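Local coordinates for MUTM (fpg) protein (Thermus thermophilus, PDB 1EE8), which belongs to the MutM (Fpg) family, whose chain joins an N-terminal beta-rich domain to an H2TH domain and a zinc finger, at residues L13-H27 / T82-Y94. Residues are numbered along the deposited sequence; the frame is centred on the assembly and turned at random.
Sequences LRPLVLGQTLRQVVH and TRAALVLEGRTLY
Glu-89 turns CG in between its backbone N and carbonyl carbon (chi1 73°) and then runs extended, carrying its carboxylate to Thr-21; the bend at chi2 (-98°) turns the Gln-20 amide onto Gly-90 N, with NE2 beside Glu-89 CG. Thr-21 grips Glu-89 OE1 twice: with OG1 at 3.1 Å, nearly in line with the C-O bond, and with N at 3.2 Å, on the anti side and out of the carboxylate plane. Gln-20 OE1 accepts a bent bond from Gly-90 N at 2.8 Å; approached from 26° off its carbonyl plane, this amide oxygen anchors the turn joining strands 82-88 and 92-96. One guanidinium face of Arg-23 lies over Glu-89 CA, its NH2 5.7 Å from Glu-89 OE2, too far for a salt bridge. Beyond the turn, strands 21-26 and 82-88 pair antiparallel. Val-87 O receives Arg-23 N and Gln-24 N, both weakly, a classic beta bulge. Val-87 N to Gln-24 O (2.8 Å) closes the bulge, and regular pairing runs on through Val-25/Leu-86 to Val-26/Ala-85. On the face carrying Val-25 and Leu-86, the Leu-22 and Leu-88 side chains cross at a slant, CD1 to CD1 at 3.6 Å. Val-17 CG1 rests against both Leu-88 CD2 (3.5 Å) and Leu-93 CD1, and Leu-13 meets Leu-93 tip to tip. Leu-16 CD2 lies over one face of the Arg-91 guanidinium, off centre toward NH1 and NH2. The end of helix 3-17 packs against the 82-96 hairpin, and strand 21-26 lies between strands 42-50 and 82-88; Phe-56 of strand 53-58 touches both Leu-13 and Leu-86.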
loop_
_atom_site.group_PDB
_atom_site.type_symbol
_atom_site.label_atom_id
_atom_site.label_comp_id
_atom_site.label_asym_id
_atom_site.label_seq_id
_atom_site.Cartn_x
_atom_site.Cartn_y
_atom_site.Cartn_z
ATOM N N LEU A 13 -23.384 2.346 8.769
ATOM C CA LEU A 13 -22.045 1.945 9.172
ATOM C C LEU A 13 -21.312 2.906 10.102
ATOM O O LEU A 13 -20.571 2.464 10.972
ATOM C CB LEU A 13 -21.166 1.693 7.936
ATOM C CG LEU A 13 -21.509 0.536 6.999
ATOM C CD1 LEU A 13 -20.457 0.464 5.895
ATOM C CD2 LEU A 13 -21.564 -0.774 7.765
ATOM N N ARG A 14 -21.508 4.211 9.932
ATOM C CA ARG A 14 -20.784 5.170 10.763
ATOM C C ARG A 14 -20.808 4.914 12.264
ATOM O O ARG A 14 -19.761 4.954 12.909
ATOM C CB ARG A 14 -21.229 6.605 10.461
ATOM C CG ARG A 14 -20.738 7.106 9.108
ATOM C CD ARG A 14 -20.502 8.611 9.109
ATOM N NE ARG A 14 -21.688 9.340 9.531
ATOM C CZ ARG A 14 -21.704 10.630 9.851
ATOM N NH1 ARG A 14 -20.589 11.354 9.803
ATOM N NH2 ARG A 14 -22.845 11.193 10.213
ATOM N N PRO A 15 -21.985 4.636 12.844
ATOM C CA PRO A 15 -22.054 4.380 14.289
ATOM C C PRO A 15 -21.339 3.083 14.671
ATOM O O PRO A 15 -21.043 2.848 15.845
ATOM C CB PRO A 15 -23.555 4.270 14.562
ATOM C CG PRO A 15 -24.202 4.958 13.390
ATOM C CD PRO A 15 -23.325 4.577 12.238
ATOM N N LEU A 16 -21.070 2.246 13.676
ATOM C CA LEU A 16 -20.423 0.961 13.912
ATOM C C LEU A 16 -18.921 0.915 13.657
ATOM O O LEU A 16 -18.234 0.053 14.197
ATOM C CB LEU A 16 -21.088 -0.121 13.049
ATOM C CG LEU A 16 -22.596 -0.334 13.179
ATOM C CD1 LEU A 16 -23.063 -1.361 12.143
ATOM C CD2 LEU A 16 -22.923 -0.797 14.595
ATOM N N VAL A 17 -18.406 1.832 12.845
ATOM C CA VAL A 17 -16.989 1.810 12.514
ATOM C C VAL A 17 -16.179 3.036 12.907
ATOM O O VAL A 17 -14.954 2.968 12.979
ATOM C CB VAL A 17 -16.799 1.593 11.007
ATOM C CG1 VAL A 17 -17.637 0.414 10.549
ATOM C CG2 VAL A 17 -17.186 2.854 10.246
ATOM N N LEU A 18 -16.851 4.156 13.144
ATOM C CA LEU A 18 -16.160 5.385 13.506
ATOM C C LEU A 18 -15.161 5.170 14.642
ATOM O O LEU A 18 -15.502 4.622 15.687
ATOM C CB LEU A 18 -17.183 6.455 13.896
ATOM C CG LEU A 18 -17.332 7.684 12.994
ATOM C CD1 LEU A 18 -16.183 8.638 13.252
ATOM C CD2 LEU A 18 -17.377 7.275 11.535
ATOM N N GLY A 19 -13.916 5.581 14.419
ATOM C CA GLY A 19 -12.895 5.442 15.447
ATOM C C GLY A 19 -12.286 4.063 15.613
ATOM O O GLY A 19 -11.366 3.882 16.412
ATOM N N GLN A 20 -12.791 3.091 14.861
ATOM C CA GLN A 20 -12.287 1.720 14.929
ATOM C C GLN A 20 -11.054 1.519 14.052
ATOM O O GLN A 20 -10.914 2.143 12.997
ATOM C CB GLN A 20 -13.374 0.739 14.471
ATOM C CG GLN A 20 -14.582 0.653 15.383
ATOM C CD GLN A 20 -14.508 -0.532 16.322
ATOM O OE1 GLN A 20 -14.575 -1.690 15.892
ATOM N NE2 GLN A 20 -14.360 -0.251 17.614
ATOM N N THR A 21 -10.165 0.635 14.485
ATOM C CA THR A 21 -8.974 0.347 13.715
ATOM C C THR A 21 -9.275 -0.673 12.614
ATOM O O THR A 21 -9.761 -1.774 12.885
ATOM C CB THR A 21 -7.845 -0.221 14.601
ATOM O OG1 THR A 21 -7.407 0.783 15.526
ATOM C CG2 THR A 21 -6.668 -0.660 13.741
ATOM N N LEU A 22 -9.018 -0.294 11.370
ATOM C CA LEU A 22 -9.217 -1.224 10.266
ATOM C C LEU A 22 -7.933 -2.054 10.251
ATOM O O LEU A 22 -6.914 -1.630 9.697
ATOM C CB LEU A 22 -9.393 -0.473 8.946
ATOM C CG LEU A 22 -9.353 -1.339 7.679
ATOM C CD1 LEU A 22 -10.512 -2.335 7.681
ATOM C CD2 LEU A 22 -9.420 -0.442 6.447
ATOM N N ARG A 23 -7.980 -3.223 10.885
ATOM C CA ARG A 23 -6.814 -4.103 10.974
ATOM C C ARG A 23 -6.408 -4.710 9.636
ATOM O O ARG A 23 -5.223 -4.808 9.318
ATOM C CB ARG A 23 -7.075 -5.224 11.979
ATOM C CG ARG A 23 -7.281 -4.739 13.410
ATOM C CD ARG A 23 -7.600 -5.901 14.339
ATOM N NE ARG A 23 -7.559 -5.508 15.747
ATOM C CZ ARG A 23 -7.988 -6.267 16.753
ATOM N NH1 ARG A 23 -8.500 -7.470 16.514
ATOM N NH2 ARG A 23 -7.904 -5.823 18.001
ATOM N N GLN A 24 -7.389 -5.129 8.850
ATOM C CA GLN A 24 -7.066 -5.713 7.563
ATOM C C GLN A 24 -8.234 -5.750 6.596
ATOM O O GLN A 24 -9.391 -5.693 6.994
ATOM C CB GLN A 24 -6.498 -7.127 7.757
ATOM C CG GLN A 24 -6.966 -7.846 9.028
ATOM C CD GLN A 24 -6.368 -9.251 9.178
ATOM O OE1 GLN A 24 -6.626 -9.943 10.167
ATOM N NE2 GLN A 24 -5.577 -9.674 8.197
ATOM N N VAL A 25 -7.897 -5.811 5.312
ATOM C CA VAL A 25 -8.874 -5.902 4.244
ATOM C C VAL A 25 -8.514 -7.232 3.623
ATOM O O VAL A 25 -7.502 -7.360 2.926
ATOM C CB VAL A 25 -8.706 -4.794 3.189
ATOM C CG1 VAL A 25 -9.828 -4.893 2.159
ATOM C CG2 VAL A 25 -8.721 -3.432 3.862
ATOM N N VAL A 26 -9.344 -8.223 3.892
ATOM C CA VAL A 26 -9.091 -9.566 3.421
ATOM C C VAL A 26 -9.777 -9.906 2.109
ATOM O O VAL A 26 -10.975 -9.705 1.946
ATOM C CB VAL A 26 -9.518 -10.588 4.502
ATOM C CG1 VAL A 26 -9.040 -11.992 4.134
ATOM C CG2 VAL A 26 -8.954 -10.165 5.850
ATOM N N HIS A 27 -8.993 -10.431 1.176
ATOM C CA HIS A 27 -9.512 -10.846 -0.117
ATOM C C HIS A 27 -8.387 -11.504 -0.904
ATOM O O HIS A 27 -7.235 -11.532 -0.466
ATOM C CB HIS A 27 -10.032 -9.644 -0.919
ATOM C CG HIS A 27 -8.944 -8.788 -1.487
ATOM N ND1 HIS A 27 -8.480 -7.651 -0.857
ATOM C CD2 HIS A 27 -8.186 -8.935 -2.600
ATOM C CE1 HIS A 27 -7.483 -7.138 -1.558
ATOM N NE2 HIS A 27 -7.284 -7.899 -2.620
ATOM N N THR A 82 -19.550 -13.342 -0.447
ATOM C CA THR A 82 -18.684 -12.333 0.148
ATOM C C THR A 82 -17.342 -12.425 -0.572
ATOM O O THR A 82 -16.776 -13.507 -0.704
ATOM C CB THR A 82 -18.517 -12.574 1.658
ATOM O OG1 THR A 82 -19.773 -12.316 2.313
ATOM C CG2 THR A 82 -17.437 -11.647 2.237
ATOM N N ARG A 83 -16.850 -11.285 -1.042
ATOM C CA ARG A 83 -15.594 -11.215 -1.790
ATOM C C ARG A 83 -14.458 -10.611 -0.975
ATOM O O ARG A 83 -13.290 -10.770 -1.312
ATOM C CB ARG A 83 -15.782 -10.364 -3.049
ATOM C CG ARG A 83 -16.998 -10.728 -3.886
ATOM C CD ARG A 83 -16.900 -12.127 -4.462
ATOM N NE ARG A 83 -18.056 -12.408 -5.311
ATOM C CZ ARG A 83 -18.225 -13.529 -6.002
ATOM N NH1 ARG A 83 -17.311 -14.485 -5.950
ATOM N NH2 ARG A 83 -19.314 -13.691 -6.744
ATOM N N ALA A 84 -14.800 -9.881 0.077
ATOM C CA ALA A 84 -13.755 -9.284 0.897
ATOM C C ALA A 84 -14.299 -9.004 2.284
ATOM O O ALA A 84 -15.505 -8.987 2.488
ATOM C CB ALA A 84 -13.260 -7.997 0.265
ATOM N N ALA A 85 -13.404 -8.789 3.235
ATOM C CA ALA A 85 -13.838 -8.491 4.589
ATOM C C ALA A 85 -12.960 -7.401 5.177
ATOM O O ALA A 85 -11.739 -7.451 5.050
ATOM C CB ALA A 85 -13.762 -9.750 5.459
ATOM N N LEU A 86 -13.598 -6.409 5.793
ATOM C CA LEU A 86 -12.892 -5.323 6.447
ATOM C C LEU A 86 -12.901 -5.741 7.909
ATOM O O LEU A 86 -13.933 -5.659 8.578
ATOM C CB LEU A 86 -13.647 -4.001 6.280
ATOM C CG LEU A 86 -13.326 -3.125 5.066
ATOM C CD1 LEU A 86 -13.026 -3.983 3.864
ATOM C CD2 LEU A 86 -14.486 -2.173 4.792
ATOM N N VAL A 87 -11.760 -6.218 8.386
ATOM C CA VAL A 87 -11.636 -6.677 9.759
ATOM C C VAL A 87 -11.282 -5.520 10.686
ATOM O O VAL A 87 -10.169 -5.005 10.642
ATOM C CB VAL A 87 -10.553 -7.762 9.860
ATOM C CG1 VAL A 87 -10.422 -8.249 11.287
ATOM C CG2 VAL A 87 -10.901 -8.916 8.917
ATOM N N LEU A 88 -12.249 -5.112 11.503
ATOM C CA LEU A 88 -12.060 -4.026 12.461
ATOM C C LEU A 88 -11.747 -4.620 13.824
ATOM O O LEU A 88 -11.934 -5.816 14.046
ATOM C CB LEU A 88 -13.322 -3.172 12.563
ATOM C CG LEU A 88 -13.608 -2.166 11.446
ATOM C CD1 LEU A 88 -13.161 -2.690 10.098
ATOM C CD2 LEU A 88 -15.091 -1.866 11.456
ATOM N N GLU A 89 -11.283 -3.791 14.745
ATOM C CA GLU A 89 -10.953 -4.305 16.060
ATOM C C GLU A 89 -12.210 -4.804 16.766
ATOM O O GLU A 89 -12.184 -5.845 17.421
ATOM C CB GLU A 89 -10.237 -3.231 16.900
ATOM C CG GLU A 89 -11.106 -2.085 17.401
ATOM C CD GLU A 89 -10.302 -1.019 18.142
ATOM O OE1 GLU A 89 -9.562 -0.255 17.481
ATOM O OE2 GLU A 89 -10.404 -0.949 19.388
ATOM N N GLY A 90 -13.315 -4.086 16.605
ATOM C CA GLY A 90 -14.547 -4.480 17.264
ATOM C C GLY A 90 -15.468 -5.406 16.489
ATOM O O GLY A 90 -16.330 -6.061 17.079
ATOM N N ARG A 91 -15.299 -5.463 15.171
ATOM C CA ARG A 91 -16.140 -6.317 14.344
ATOM C C ARG A 91 -15.622 -6.405 12.918
ATOM O O ARG A 91 -14.570 -5.867 12.594
ATOM C CB ARG A 91 -17.572 -5.793 14.314
ATOM C CG ARG A 91 -17.697 -4.371 13.801
ATOM C CD ARG A 91 -19.029 -4.159 13.113
ATOM N NE ARG A 91 -20.178 -4.559 13.925
ATOM C CZ ARG A 91 -20.572 -3.940 15.033
ATOM N NH1 ARG A 91 -19.907 -2.881 15.483
ATOM N NH2 ARG A 91 -21.650 -4.364 15.679
ATOM N N THR A 92 -16.391 -7.072 12.068
ATOM C CA THR A 92 -16.010 -7.253 10.672
ATOM C C THR A 92 -17.142 -6.891 9.716
ATOM O O THR A 92 -18.309 -7.191 9.980
ATOM C CB THR A 92 -15.577 -8.718 10.439
ATOM O OG1 THR A 92 -14.374 -8.968 11.170
ATOM C CG2 THR A 92 -15.317 -9.000 8.956
ATOM N N LEU A 93 -16.790 -6.232 8.615
ATOM C CA LEU A 93 -17.757 -5.855 7.591
ATOM C C LEU A 93 -17.476 -6.747 6.385
ATOM O O LEU A 93 -16.320 -6.895 5.983
ATOM C CB LEU A 93 -17.571 -4.389 7.177
ATOM C CG LEU A 93 -17.587 -3.325 8.274
ATOM C CD1 LEU A 93 -17.458 -1.947 7.644
ATOM C CD2 LEU A 93 -18.892 -3.427 9.065
ATOM N N TYR A 94 -18.514 -7.333 5.800
ATOM C CA TYR A 94 -18.313 -8.209 4.647
ATOM C C TYR A 94 -18.838 -7.582 3.364
ATOM O O TYR A 94 -19.958 -7.079 3.330
ATOM C CB TYR A 94 -19.007 -9.554 4.867
ATOM C CG TYR A 94 -18.608 -10.223 6.161
ATOM C CD1 TYR A 94 -19.338 -10.011 7.329
ATOM C CD2 TYR A 94 -17.483 -11.047 6.224
ATOM C CE1 TYR A 94 -18.961 -10.607 8.537
ATOM C CE2 TYR A 94 -17.092 -11.644 7.426
ATOM C CZ TYR A 94 -17.841 -11.418 8.577
ATOM O OH TYR A 94 -17.466 -12.006 9.763
#